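Putative phosphomannomutase (Thermus thermophilus, PDB 1TUO) probably moves a phosphate group between positions of a phosphorylated sugar, as a magnesium-dependent mutase of the phosphohexose mutase family. Local coordinates at residues L50-H55 with F93-L98; K78-K83 with A150-D155; H182-G187 with V246-D251; N290-W295 with W427-A432; V308-V313 with D414-V419. One frame throughout, in Å; residues are numbered along the deposited sequence.

Overall arrangement
From the N terminus, contact 1 closes a loop from strand 50-55 to helix 88-97. Contact 2 opens inside that loop, at strand 78-82, and closes after it, at strand 152-154, so the two cross. Both build the first alpha/beta/alpha domain, where strands 50-55 and 78-82 are neighbours. Contact 3 follows in series and closes the loop from 182-187 to 246-251. It joins the ends of two adjacent strands of the second domain, with about 22 Å between its centre and that of contact 1. Contact 4 closes the long loop from 290-295 to 427-432. That loop holds contact 5, 308-313 with 414-419. These two touch, and both tie the third domain to the C-terminal one.

Contact 1: residues L50-H55 with F93-L98; sequences LVVVGH and FAVRHL
Leu98 N bonds to Ala94 O at 2.9 Å, which closes the last turn of helix 88-97 and so sets both residues against Val52 of strand 50-55. The turn lays Ala94, Val95 and Leu98 on Val52 and Leu50. The side chains that meet are apolar, and no hydrogen bond crosses.

Val52 carries most of the contact. Its CG1 meets the methyl of Ala94, with Val52 CG1 to Ala94 CB at 3.9 Å. The other branch, CG2, turns to Leu98 and comes to 4.0 Å from Leu98 CD1. These two side chains cross at about a right angle. CG1 stands opposite the backbone N (chi1 -174°), which spreads the two methyls to different partners. Between them, Val52 CB lies 4.0 Å from Val95 CG2, so the valine is touched by Ala94 and Val95 of the helix and by Leu98 just after it. Leu98 also reaches Leu50. There Leu50 CD2 sits 3.7 Å from Leu98 CB and also lies against the carbonyl oxygen, 3.5 Å from Leu98 O. The two leucines approach at a slant.

Val51 and Val53 point to the other face of the strand, where they rest on helix 61-75. Ala100, in the loop after the helix, adds to the packing on Leu50 and Val52. Strand 50-55 lies between the parallel strands 78-82 and 102-106, and helix 88-97 connects those two. The contact is therefore the inner face of a beta-alpha-beta crossover passing over the intervening strand, as in the layered alpha/beta/alpha domain I of this family.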
# COMPACT_ATOMS: atom_id res chain seq x y z
N LEU A 50 -15.13 -12.30 16.68
CA LEU A 50 -13.70 -12.18 16.91
C LEU A 50 -13.14 -10.94 16.22
O LEU A 50 -13.54 -10.59 15.11
CB LEU A 50 -12.99 -13.41 16.36
CG LEU A 50 -11.46 -13.33 16.31
CD1 LEU A 50 -10.90 -13.33 17.71
CD2 LEU A 50 -10.93 -14.53 15.51
N VAL A 51 -12.21 -10.26 16.88
CA VAL A 51 -11.58 -9.08 16.30
C VAL A 51 -10.08 -9.29 16.41
O VAL A 51 -9.60 -9.71 17.46
CB VAL A 51 -11.92 -7.78 17.07
CG1 VAL A 51 -11.21 -6.59 16.41
CG2 VAL A 51 -13.42 -7.56 17.08
N VAL A 52 -9.37 -9.02 15.32
CA VAL A 52 -7.92 -9.16 15.32
C VAL A 52 -7.33 -7.76 15.35
O VAL A 52 -7.76 -6.88 14.60
CB VAL A 52 -7.43 -9.90 14.06
CG1 VAL A 52 -5.94 -10.15 14.16
CG2 VAL A 52 -8.17 -11.23 13.93
N VAL A 53 -6.37 -7.54 16.24
CA VAL A 53 -5.72 -6.24 16.37
C VAL A 53 -4.23 -6.38 16.06
O VAL A 53 -3.61 -7.37 16.42
CB VAL A 53 -5.86 -5.68 17.81
CG1 VAL A 53 -5.13 -4.34 17.94
CG2 VAL A 53 -7.34 -5.51 18.15
N GLY A 54 -3.67 -5.38 15.39
CA GLY A 54 -2.25 -5.42 15.07
C GLY A 54 -1.67 -4.03 15.19
O GLY A 54 -2.41 -3.05 15.33
N HIS A 55 -0.34 -3.93 15.15
CA HIS A 55 0.31 -2.62 15.24
C HIS A 55 1.62 -2.64 14.46
O HIS A 55 2.15 -3.71 14.19
CB HIS A 55 0.59 -2.27 16.70
CG HIS A 55 1.58 -3.19 17.36
ND1 HIS A 55 2.94 -3.00 17.28
CD2 HIS A 55 1.39 -4.29 18.12
CE1 HIS A 55 3.55 -3.94 17.97
NE2 HIS A 55 2.63 -4.74 18.49
N PHE A 93 -4.77 -10.45 6.56
CA PHE A 93 -4.81 -11.88 6.31
C PHE A 93 -5.36 -12.60 7.55
O PHE A 93 -6.20 -13.50 7.43
CB PHE A 93 -3.41 -12.42 6.02
CG PHE A 93 -3.27 -13.90 6.26
CD1 PHE A 93 -3.80 -14.81 5.35
CD2 PHE A 93 -2.66 -14.37 7.41
CE1 PHE A 93 -3.72 -16.19 5.61
CE2 PHE A 93 -2.57 -15.73 7.67
CZ PHE A 93 -3.11 -16.64 6.77
N ALA A 94 -4.88 -12.20 8.72
CA ALA A 94 -5.30 -12.82 9.97
C ALA A 94 -6.81 -12.71 10.16
O ALA A 94 -7.46 -13.64 10.64
CB ALA A 94 -4.57 -12.17 11.14
N VAL A 95 -7.37 -11.57 9.80
CA VAL A 95 -8.81 -11.38 9.94
C VAL A 95 -9.57 -12.44 9.15
O VAL A 95 -10.51 -13.05 9.67
CB VAL A 95 -9.23 -9.99 9.44
CG1 VAL A 95 -10.75 -9.92 9.31
CG2 VAL A 95 -8.74 -8.92 10.42
N ARG A 96 -9.17 -12.66 7.91
CA ARG A 96 -9.86 -13.63 7.06
C ARG A 96 -9.53 -15.06 7.49
O ARG A 96 -10.42 -15.92 7.57
CB ARG A 96 -9.45 -13.40 5.60
CG ARG A 96 -10.12 -14.32 4.60
CD ARG A 96 -9.56 -14.09 3.21
NE ARG A 96 -9.93 -15.15 2.27
CZ ARG A 96 -9.84 -14.54 1.07
NH1 ARG A 96 -9.40 -13.34 0.72
NH2 ARG A 96 -9.97 -15.50 0.16
N HIS A 97 -8.27 -15.31 7.80
CA HIS A 97 -7.82 -16.64 8.21
C HIS A 97 -8.50 -17.13 9.49
O HIS A 97 -8.84 -18.31 9.61
CB HIS A 97 -6.30 -16.64 8.39
CG HIS A 97 -5.72 -18.01 8.61
ND1 HIS A 97 -5.28 -18.44 9.84
CD2 HIS A 97 -5.50 -19.03 7.75
CE1 HIS A 97 -4.81 -19.67 9.74
NE2 HIS A 97 -4.93 -20.05 8.48
N LEU A 98 -8.69 -16.22 10.44
CA LEU A 98 -9.32 -16.57 11.71
C LEU A 98 -10.84 -16.42 11.69
O LEU A 98 -11.50 -16.61 12.72
CB LEU A 98 -8.73 -15.72 12.84
CG LEU A 98 -7.24 -15.94 13.12
CD1 LEU A 98 -6.79 -15.01 14.23
CD2 LEU A 98 -7.00 -17.40 13.52

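Contact 2: residues K78-K83 with A150-D155; sequences KVVLLK and AYETLD
Val79 O, Leu81 N, Leu81 O and Lys83 N form a ladder with strand 152-154. The run is parallel. Leu81 N gives a nearly straight bond to Glu152 O (2.7 Å, 172°) that lies in the carbonyl plane. Lys83 N reaches Leu154 O at 2.8 Å from well above the carbonyl plane. Glu152 N to Val79 O is longer, at 3.2 Å, and Leu154 N to Leu81 O is 2.9 Å.

The side chains pair on both faces. Val80 CG1 meets Leu154 CD1 at 3.8 Å, the two chains crossing at about a right angle. On the other face Leu81 lies alongside Tyr151, pointing the same way, with Leu81 CD2 3.9 Å from Tyr151 CE1. Chi1 of 55° tucks that ring between its own N and carbonyl carbon, and Arg66 of helix 61-75 touches it.

Further out, a water joins Lys78 NZ to Glu152 OE1, and another links Val79 N with Ala150 O. Behind, strand 78-82 is bonded to strand 50-55. Backbone bonds thus fix the register, while the charged ends of Lys78 and Glu152 are coupled through water and probably attract each other only weakly.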
# COMPACT_ATOMS: atom_id res chain seq x y z
N LYS A 78 -14.39 -11.24 21.21
CA LYS A 78 -13.28 -12.15 21.44
C LYS A 78 -12.14 -11.41 20.74
O LYS A 78 -12.32 -10.93 19.63
CB LYS A 78 -13.52 -13.50 20.77
CG LYS A 78 -12.40 -14.51 21.05
CD LYS A 78 -12.74 -15.88 20.49
CE LYS A 78 -11.72 -16.91 20.94
NZ LYS A 78 -12.10 -18.28 20.50
N VAL A 79 -10.98 -11.32 21.37
CA VAL A 79 -9.89 -10.58 20.74
C VAL A 79 -8.58 -11.35 20.62
O VAL A 79 -8.21 -12.13 21.50
CB VAL A 79 -9.58 -9.28 21.52
CG1 VAL A 79 -8.44 -8.52 20.86
CG2 VAL A 79 -10.82 -8.40 21.60
N VAL A 80 -7.90 -11.13 19.50
CA VAL A 80 -6.59 -11.72 19.24
C VAL A 80 -5.68 -10.58 18.85
O VAL A 80 -5.95 -9.86 17.89
CB VAL A 80 -6.62 -12.74 18.08
CG1 VAL A 80 -5.19 -13.06 17.64
CG2 VAL A 80 -7.33 -14.02 18.52
N LEU A 81 -4.60 -10.39 19.61
CA LEU A 81 -3.64 -9.34 19.30
C LEU A 81 -2.46 -10.06 18.65
O LEU A 81 -1.96 -11.04 19.19
CB LEU A 81 -3.17 -8.64 20.58
CG LEU A 81 -2.00 -7.66 20.41
CD1 LEU A 81 -2.44 -6.46 19.58
CD2 LEU A 81 -1.49 -7.20 21.78
N LEU A 82 -2.03 -9.58 17.49
CA LEU A 82 -0.91 -10.22 16.81
C LEU A 82 0.38 -9.84 17.51
O LEU A 82 0.59 -8.69 17.89
CB LEU A 82 -0.87 -9.80 15.34
CG LEU A 82 -2.12 -10.22 14.56
CD1 LEU A 82 -1.97 -9.80 13.10
CD2 LEU A 82 -2.30 -11.73 14.65
N LYS A 83 1.24 -10.84 17.68
CA LYS A 83 2.52 -10.68 18.35
C LYS A 83 3.56 -9.85 17.60
O LYS A 83 3.92 -10.16 16.45
CB LYS A 83 3.12 -12.06 18.66
CG LYS A 83 4.45 -12.00 19.41
CD LYS A 83 5.02 -13.40 19.62
CE LYS A 83 6.34 -13.33 20.38
NZ LYS A 83 7.37 -12.53 19.65
N ALA A 150 -9.45 -9.69 29.03
CA ALA A 150 -8.50 -10.71 28.60
C ALA A 150 -8.58 -11.02 27.11
O ALA A 150 -9.67 -11.08 26.53
CB ALA A 150 -8.73 -11.99 29.41
N TYR A 151 -7.42 -11.21 26.49
CA TYR A 151 -7.35 -11.53 25.07
C TYR A 151 -6.10 -12.36 24.80
O TYR A 151 -5.20 -12.42 25.63
CB TYR A 151 -7.31 -10.24 24.23
CG TYR A 151 -6.22 -9.27 24.62
CD1 TYR A 151 -4.93 -9.40 24.10
CD2 TYR A 151 -6.46 -8.24 25.52
CE1 TYR A 151 -3.91 -8.52 24.47
CE2 TYR A 151 -5.46 -7.36 25.90
CZ TYR A 151 -4.19 -7.50 25.37
OH TYR A 151 -3.19 -6.62 25.73
N GLU A 152 -6.07 -13.03 23.65
CA GLU A 152 -4.93 -13.85 23.29
C GLU A 152 -3.98 -13.07 22.41
O GLU A 152 -4.39 -12.14 21.72
CB GLU A 152 -5.39 -15.09 22.52
CG GLU A 152 -6.53 -15.85 23.16
CD GLU A 152 -6.96 -17.06 22.35
OE1 GLU A 152 -7.12 -16.93 21.12
OE2 GLU A 152 -7.14 -18.14 22.95
N THR A 153 -2.70 -13.43 22.46
CA THR A 153 -1.68 -12.80 21.63
C THR A 153 -1.14 -13.95 20.79
O THR A 153 -0.60 -14.92 21.33
CB THR A 153 -0.56 -12.17 22.48
OG1 THR A 153 -1.12 -11.13 23.30
CG2 THR A 153 0.52 -11.58 21.59
N LEU A 154 -1.29 -13.85 19.47
CA LEU A 154 -0.85 -14.92 18.58
C LEU A 154 0.12 -14.51 17.48
O LEU A 154 0.13 -13.36 17.04
CB LEU A 154 -2.08 -15.57 17.93
CG LEU A 154 -3.18 -16.11 18.85
CD1 LEU A 154 -4.27 -16.76 17.99
CD2 LEU A 154 -2.61 -17.13 19.84
N ASP A 155 0.92 -15.46 17.03
CA ASP A 155 1.89 -15.23 15.97
C ASP A 155 1.40 -16.02 14.75
O ASP A 155 1.42 -17.25 14.76
CB ASP A 155 3.28 -15.71 16.41
CG ASP A 155 4.33 -15.55 15.32
OD1 ASP A 155 4.12 -14.73 14.40
OD2 ASP A 155 5.38 -16.23 15.41
O HOH W 1 -9.29 -18.96 19.70
O HOH W 2 -10.75 -12.09 24.19
O HOH W 3 -8.98 -14.71 21.57
O HOH W 4 3.58 -12.05 14.24

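Contact 3: residues H182-G187 with V246-D251; sequences HDSMGG and VATDGD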
# COMPACT_ATOMS: atom_id res chain seq x y z
N HIS A 182 16.46 -5.71 0.68
CA HIS A 182 15.19 -5.34 1.28
C HIS A 182 15.39 -4.25 2.32
O HIS A 182 15.89 -4.50 3.42
CB HIS A 182 14.52 -6.53 1.97
CG HIS A 182 13.21 -6.18 2.62
ND1 HIS A 182 12.61 -6.98 3.56
CD2 HIS A 182 12.40 -5.11 2.46
CE1 HIS A 182 11.48 -6.42 3.95
NE2 HIS A 182 11.32 -5.29 3.30
N ASP A 183 15.00 -3.04 1.94
CA ASP A 183 15.06 -1.87 2.80
C ASP A 183 13.71 -1.85 3.50
O ASP A 183 12.68 -1.63 2.86
CB ASP A 183 15.24 -0.63 1.92
CG ASP A 183 15.26 0.66 2.70
OD1 ASP A 183 15.41 1.71 2.03
OD2 ASP A 183 15.12 0.65 3.94
N SER A 184 13.71 -2.11 4.81
CA SER A 184 12.48 -2.13 5.60
C SER A 184 12.13 -0.75 6.13
O SER A 184 11.04 -0.54 6.67
CB SER A 184 12.62 -3.12 6.76
OG SER A 184 12.62 -4.45 6.29
N MET A 185 13.06 0.19 5.98
CA MET A 185 12.89 1.57 6.43
C MET A 185 12.58 1.69 7.92
O MET A 185 12.03 2.69 8.37
CB MET A 185 11.78 2.26 5.61
CG MET A 185 11.98 2.20 4.10
SD MET A 185 10.77 3.17 3.15
CE MET A 185 11.61 4.79 3.10
N GLY A 186 12.96 0.66 8.68
CA GLY A 186 12.70 0.65 10.11
C GLY A 186 11.24 0.31 10.39
O GLY A 186 10.76 0.43 11.52
N GLY A 187 10.56 -0.11 9.33
CA GLY A 187 9.15 -0.45 9.42
C GLY A 187 8.84 -1.91 9.67
O GLY A 187 9.74 -2.73 9.86
N VAL A 246 13.93 -3.76 -2.90
CA VAL A 246 12.53 -3.44 -2.67
C VAL A 246 12.54 -2.71 -1.34
O VAL A 246 13.24 -3.12 -0.41
CB VAL A 246 11.62 -4.68 -2.55
CG1 VAL A 246 11.41 -5.30 -3.92
CG2 VAL A 246 12.21 -5.69 -1.59
N ALA A 247 11.81 -1.60 -1.27
CA ALA A 247 11.73 -0.83 -0.04
C ALA A 247 10.27 -0.84 0.37
O ALA A 247 9.42 -0.32 -0.34
CB ALA A 247 12.19 0.61 -0.29
N THR A 248 9.98 -1.47 1.50
CA THR A 248 8.60 -1.52 1.97
C THR A 248 8.36 -0.33 2.89
O THR A 248 9.25 0.08 3.63
CB THR A 248 8.30 -2.85 2.70
OG1 THR A 248 9.31 -3.11 3.69
CG2 THR A 248 8.27 -4.00 1.71
N ASP A 249 7.16 0.24 2.84
CA ASP A 249 6.87 1.38 3.70
C ASP A 249 6.61 0.98 5.15
O ASP A 249 6.78 -0.18 5.52
CB ASP A 249 5.69 2.21 3.15
CG ASP A 249 4.34 1.56 3.37
OD1 ASP A 249 3.35 2.31 3.38
OD2 ASP A 249 4.26 0.31 3.52
N GLY A 250 6.21 1.95 5.96
CA GLY A 250 5.98 1.73 7.37
C GLY A 250 5.26 0.47 7.78
O GLY A 250 5.71 -0.24 8.69
N ASP A 251 4.12 0.19 7.14
CA ASP A 251 3.34 -1.00 7.48
C ASP A 251 3.38 -2.05 6.36
O ASP A 251 2.62 -3.03 6.36
CB ASP A 251 1.89 -0.59 7.79
CG ASP A 251 1.18 0.05 6.61
OD1 ASP A 251 1.86 0.63 5.73
OD2 ASP A 251 -0.06 -0.01 6.56
O HOH W 5 8.76 -2.03 6.09
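Two neighbouring parallel strands of domain II, 180-183 and 244-248, end side by side here and pass into loops. Asp183 N donates to Val246 O at 2.9 Å, in the carbonyl plane. Thr248 N returns a bond to Asp183 O at 3.0 Å. Both are parallel-sheet bonds, and each is backed by a CA-H contact to the same oxygen.

The His182 ring continues the link. Its NE2 lies 3.0 Å from Thr248 OG1, nearly straight at 168° and in the ring plane; either atom could be the donor. Chi1 of 50° sets Thr248 OG1 between its own N and carbonyl carbon, facing the ring edge. Ser184 OG sits over one ring face, toward its rim.

Past the strands the chain reverses in a type I' turn from Ser184 to Gly187. Asp183 OD2 accepts from Met185 N, an Asx turn, while its OD1 binds Arg210 and Thr232. Residues 249-254 read DGDADR, the sequence that binds magnesium through its aspartates in phosphohexose mutases. Asp249 and Asp251 are consistent with that role, and both are hydrogen-bonded to Ser109, which matches the serine phosphorylated in relatives.

One water bridges the two loops, 2.7 Å from Thr248 OG1. Ser184 O and Asp249 O are both acceptors within its reach, each at 2.8 Å from the water, which cannot serve every acceptor near it at once. Met185 CG and SD pack on Thr248 O. Further along, Gly187 CA comes to 3.5 Å from Gly250 O.

Contact 4: residues N290-W295 with W427-A432; sequences NFAVTW and WVLFRA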
# COMPACT_ATOMS: atom_id res chain seq x y z
N ASN A 290 -6.54 3.71 -9.72
CA ASN A 290 -7.16 4.97 -9.33
C ASN A 290 -6.84 6.02 -10.39
O ASN A 290 -6.03 5.79 -11.30
CB ASN A 290 -6.76 5.42 -7.91
CG ASN A 290 -5.35 6.00 -7.83
OD1 ASN A 290 -4.80 6.52 -8.80
ND2 ASN A 290 -4.78 5.94 -6.63
N PHE A 291 -7.48 7.18 -10.26
CA PHE A 291 -7.36 8.29 -11.20
C PHE A 291 -5.96 8.85 -11.49
O PHE A 291 -5.75 9.47 -12.53
CB PHE A 291 -8.28 9.41 -10.71
CG PHE A 291 -8.71 10.37 -11.78
CD1 PHE A 291 -9.14 9.91 -13.02
CD2 PHE A 291 -8.76 11.74 -11.52
CE1 PHE A 291 -9.61 10.80 -13.99
CE2 PHE A 291 -9.24 12.63 -12.48
CZ PHE A 291 -9.66 12.16 -13.72
N ALA A 292 -5.01 8.65 -10.59
CA ALA A 292 -3.66 9.19 -10.78
C ALA A 292 -2.65 8.19 -11.34
O ALA A 292 -1.47 8.50 -11.47
CB ALA A 292 -3.15 9.78 -9.47
N VAL A 293 -3.12 7.00 -11.67
CA VAL A 293 -2.26 5.96 -12.23
C VAL A 293 -2.00 6.19 -13.72
O VAL A 293 -2.88 6.65 -14.45
CB VAL A 293 -2.89 4.56 -12.02
CG1 VAL A 293 -2.11 3.51 -12.80
CG2 VAL A 293 -2.89 4.21 -10.53
N THR A 294 -0.79 5.86 -14.14
CA THR A 294 -0.34 5.99 -15.53
C THR A 294 -1.33 5.49 -16.56
O THR A 294 -1.99 4.47 -16.35
CB THR A 294 0.97 5.22 -15.75
OG1 THR A 294 1.33 5.28 -17.14
CG2 THR A 294 0.80 3.75 -15.35
N TRP A 295 -1.44 6.20 -17.68
CA TRP A 295 -2.35 5.75 -18.72
C TRP A 295 -1.73 4.63 -19.54
O TRP A 295 -2.34 4.14 -20.49
CB TRP A 295 -2.76 6.91 -19.65
CG TRP A 295 -1.64 7.74 -20.16
CD1 TRP A 295 -0.31 7.42 -20.19
CD2 TRP A 295 -1.75 9.04 -20.75
NE1 TRP A 295 0.41 8.44 -20.76
CE2 TRP A 295 -0.45 9.45 -21.11
CE3 TRP A 295 -2.83 9.89 -21.00
CZ2 TRP A 295 -0.20 10.68 -21.72
CZ3 TRP A 295 -2.58 11.12 -21.61
CH2 TRP A 295 -1.28 11.50 -21.95
N TRP A 427 -0.57 14.33 -19.43
CA TRP A 427 -1.72 14.56 -18.56
C TRP A 427 -1.28 15.32 -17.31
O TRP A 427 -0.22 15.05 -16.74
CB TRP A 427 -2.38 13.22 -18.19
CG TRP A 427 -2.52 12.94 -16.70
CD1 TRP A 427 -3.02 13.78 -15.74
CD2 TRP A 427 -2.13 11.74 -16.00
NE1 TRP A 427 -2.97 13.19 -14.50
CE2 TRP A 427 -2.43 11.94 -14.63
CE3 TRP A 427 -1.57 10.52 -16.41
CZ2 TRP A 427 -2.18 10.96 -13.67
CZ3 TRP A 427 -1.32 9.55 -15.44
CH2 TRP A 427 -1.62 9.78 -14.09
N VAL A 428 -2.12 16.26 -16.89
CA VAL A 428 -1.86 17.05 -15.70
C VAL A 428 -3.09 17.01 -14.80
O VAL A 428 -4.17 17.42 -15.21
CB VAL A 428 -1.56 18.52 -16.05
CG1 VAL A 428 -1.27 19.30 -14.79
CG2 VAL A 428 -0.39 18.59 -17.02
N LEU A 429 -2.91 16.51 -13.58
CA LEU A 429 -4.00 16.38 -12.63
C LEU A 429 -3.85 17.27 -11.41
O LEU A 429 -2.81 17.24 -10.74
CB LEU A 429 -4.12 14.92 -12.18
CG LEU A 429 -5.09 14.60 -11.03
CD1 LEU A 429 -6.52 14.81 -11.50
CD2 LEU A 429 -4.89 13.15 -10.59
N PHE A 430 -4.88 18.05 -11.12
CA PHE A 430 -4.89 18.92 -9.95
C PHE A 430 -5.86 18.30 -8.94
O PHE A 430 -7.01 18.03 -9.27
CB PHE A 430 -5.38 20.33 -10.29
CG PHE A 430 -4.63 21.00 -11.40
CD1 PHE A 430 -4.92 20.72 -12.73
CD2 PHE A 430 -3.63 21.93 -11.12
CE1 PHE A 430 -4.25 21.36 -13.77
CE2 PHE A 430 -2.95 22.57 -12.15
CZ PHE A 430 -3.25 22.29 -13.47
N ARG A 431 -5.38 18.07 -7.72
CA ARG A 431 -6.21 17.50 -6.66
C ARG A 431 -6.06 18.29 -5.37
O ARG A 431 -4.97 18.35 -4.80
CB ARG A 431 -5.85 16.04 -6.41
CG ARG A 431 -6.48 15.06 -7.39
CD ARG A 431 -6.04 13.63 -7.12
NE ARG A 431 -6.25 13.22 -5.74
CZ ARG A 431 -7.43 13.17 -5.14
NH1 ARG A 431 -8.53 13.50 -5.81
NH2 ARG A 431 -7.53 12.78 -3.87
N ALA A 432 -7.15 18.89 -4.91
CA ALA A 432 -7.14 19.67 -3.68
C ALA A 432 -7.45 18.79 -2.48
O ALA A 432 -8.58 18.79 -1.98
CB ALA A 432 -8.14 20.81 -3.78
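Phe291 and Leu429 meet first along the loop 290-295, which Asn290 shapes from behind. Asn290 OD1 accepts from Ala292 N at 2.8 Å, an Asx turn, within a type I turn from Asn290 to Val293. Phe291 then lays its ring against Leu429, with Phe291 CE2 3.6 Å from Leu429 CD1, the two chains approaching at a slant. Lys420 holds Phe291 O and makes a cation-pi contact with the ring.

Ala292 takes the other branch of the leucine: its CB lies 4.0 Å from Leu429 CD2. Its carbonyl faces the edge of the Trp427 indole, in the ring plane. Ala292 O is only 2.9 Å from Trp427 CH2, a tight fit. This oxygen is buried and has no hydrogen-bond partner. Chi1 of Trp427, 124°, lies away from the staggered positions, which suggests some strain in setting the indole under the loop.

Val293 O comes next, 3.4 Å from Trp427 CZ3. Thr294 CA lies at the ring edge, near the plane. The Thr294 hydroxyl is bonded to Glu444 and also caps Leu296 N at the start of the next helix. Last comes Trp295, whose ring offers one face to Trp427 CB, with Trp295 CZ3 to that atom at 4.0 Å. The two tryptophans run past each other in opposite directions.

The loop leads from strand 286-290 into helix 296-304 of domain III. It lies over strand 426-431 of the C-terminal antiparallel sheet, where strand 440-445 adds Tyr442 and Glu444 on one flank and strand 419-423 brings Lys420 on the other.

Contact 5: residues V308-V313 with D414-V419; sequences VTTTPV and DTLDGV
Asp417 and Val313 cross at about a right angle, with the carboxylate end set against the backbone of the valine. Val313 N donates to Asp417 OD2 in a nearly straight bond (3.0 Å, 170°). It comes from above the carboxylate plane, 45° out of it. Val313 CG2 touches the same oxygen at 3.6 Å. Asp417 CG lies opposite its own N (chi1 -180°), which carries the carboxylate across to the valine.

Pro312 packs beside this bond. Its ring CB meets Asp417 CB at 3.9 Å. Further round the ring, Leu416 comes in more loosely, with Pro312 CG to Leu416 CG at 4.3 Å. Leu416 CD2 then slants over Thr310, 4.2 Å from Thr310 CG2. Leu416 itself is held by an Asx turn, where Asp414 OD2 accepts from Leu416 N at 3.0 Å.

The turn between strands 410-414 and 419-423 of the C-terminal domain thus rests on the end of strand 308-311, and Phe291 packs against both segments. Asp417 OD2 is also in a salt bridge with Arg431. One oxygen therefore serves a backbone N-H and a cation together, which would probably keep the aspartate ionised and fix its rotation at this domain border.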
# COMPACT_ATOMS: atom_id res chain seq x y z
N VAL A 308 -9.94 -2.19 -18.23
CA VAL A 308 -9.33 -1.36 -17.20
C VAL A 308 -10.39 -0.46 -16.60
O VAL A 308 -11.04 0.30 -17.30
CB VAL A 308 -8.19 -0.49 -17.77
CG1 VAL A 308 -7.60 0.38 -16.66
CG2 VAL A 308 -7.12 -1.37 -18.37
N THR A 309 -10.56 -0.57 -15.28
CA THR A 309 -11.53 0.23 -14.56
C THR A 309 -10.78 1.32 -13.81
O THR A 309 -9.80 1.03 -13.14
CB THR A 309 -12.30 -0.62 -13.54
OG1 THR A 309 -13.09 -1.60 -14.24
CG2 THR A 309 -13.21 0.25 -12.68
N THR A 310 -11.24 2.56 -13.93
CA THR A 310 -10.61 3.69 -13.25
C THR A 310 -11.51 4.15 -12.11
O THR A 310 -12.71 4.37 -12.31
CB THR A 310 -10.37 4.86 -14.21
OG1 THR A 310 -9.50 4.42 -15.27
CG2 THR A 310 -9.71 6.03 -13.49
N THR A 311 -10.93 4.30 -10.93
CA THR A 311 -11.67 4.72 -9.76
C THR A 311 -11.07 5.97 -9.13
O THR A 311 -9.92 6.32 -9.40
CB THR A 311 -11.64 3.64 -8.68
OG1 THR A 311 -10.29 3.41 -8.28
CG2 THR A 311 -12.23 2.34 -9.22
N PRO A 312 -11.85 6.67 -8.30
CA PRO A 312 -11.32 7.88 -7.65
C PRO A 312 -10.25 7.38 -6.69
O PRO A 312 -10.18 6.19 -6.40
CB PRO A 312 -12.54 8.42 -6.90
CG PRO A 312 -13.69 7.99 -7.77
CD PRO A 312 -13.30 6.56 -8.10
N VAL A 313 -9.40 8.28 -6.19
CA VAL A 313 -8.37 7.86 -5.26
C VAL A 313 -9.01 7.38 -3.96
O VAL A 313 -9.95 7.99 -3.45
CB VAL A 313 -7.38 9.01 -4.96
CG1 VAL A 313 -6.42 8.60 -3.84
CG2 VAL A 313 -6.61 9.37 -6.22
N ASP A 414 -11.03 15.80 -17.59
CA ASP A 414 -11.74 14.76 -16.85
C ASP A 414 -11.77 15.15 -15.37
O ASP A 414 -10.73 15.28 -14.73
CB ASP A 414 -11.04 13.41 -17.05
CG ASP A 414 -11.83 12.23 -16.48
OD1 ASP A 414 -11.53 11.08 -16.87
OD2 ASP A 414 -12.73 12.45 -15.64
N THR A 415 -12.98 15.35 -14.84
CA THR A 415 -13.13 15.75 -13.45
C THR A 415 -13.66 14.66 -12.51
O THR A 415 -14.30 14.96 -11.50
CB THR A 415 -14.07 16.99 -13.34
OG1 THR A 415 -15.31 16.72 -14.00
CG2 THR A 415 -13.42 18.20 -13.98
N LEU A 416 -13.36 13.40 -12.82
CA LEU A 416 -13.82 12.29 -11.98
C LEU A 416 -13.44 12.49 -10.51
O LEU A 416 -14.26 12.30 -9.62
CB LEU A 416 -13.21 10.97 -12.47
CG LEU A 416 -13.55 9.71 -11.66
CD1 LEU A 416 -15.05 9.47 -11.71
CD2 LEU A 416 -12.81 8.52 -12.23
N ASP A 417 -12.20 12.88 -10.28
CA ASP A 417 -11.69 13.10 -8.93
C ASP A 417 -10.60 14.15 -9.03
O ASP A 417 -9.44 13.84 -9.30
CB ASP A 417 -11.15 11.78 -8.37
CG ASP A 417 -10.61 11.91 -6.97
OD1 ASP A 417 -11.16 12.71 -6.19
OD2 ASP A 417 -9.64 11.19 -6.65
N GLY A 418 -10.99 15.41 -8.81
CA GLY A 418 -10.06 16.51 -8.93
C GLY A 418 -10.27 17.05 -10.32
O GLY A 418 -11.40 17.01 -10.83
N VAL A 419 -9.22 17.57 -10.96
CA VAL A 419 -9.35 18.09 -12.31
C VAL A 419 -8.15 17.64 -13.14
O VAL A 419 -7.01 17.97 -12.82
CB VAL A 419 -9.40 19.63 -12.32
CG1 VAL A 419 -9.67 20.12 -13.73
CG2 VAL A 419 -10.47 20.13 -11.36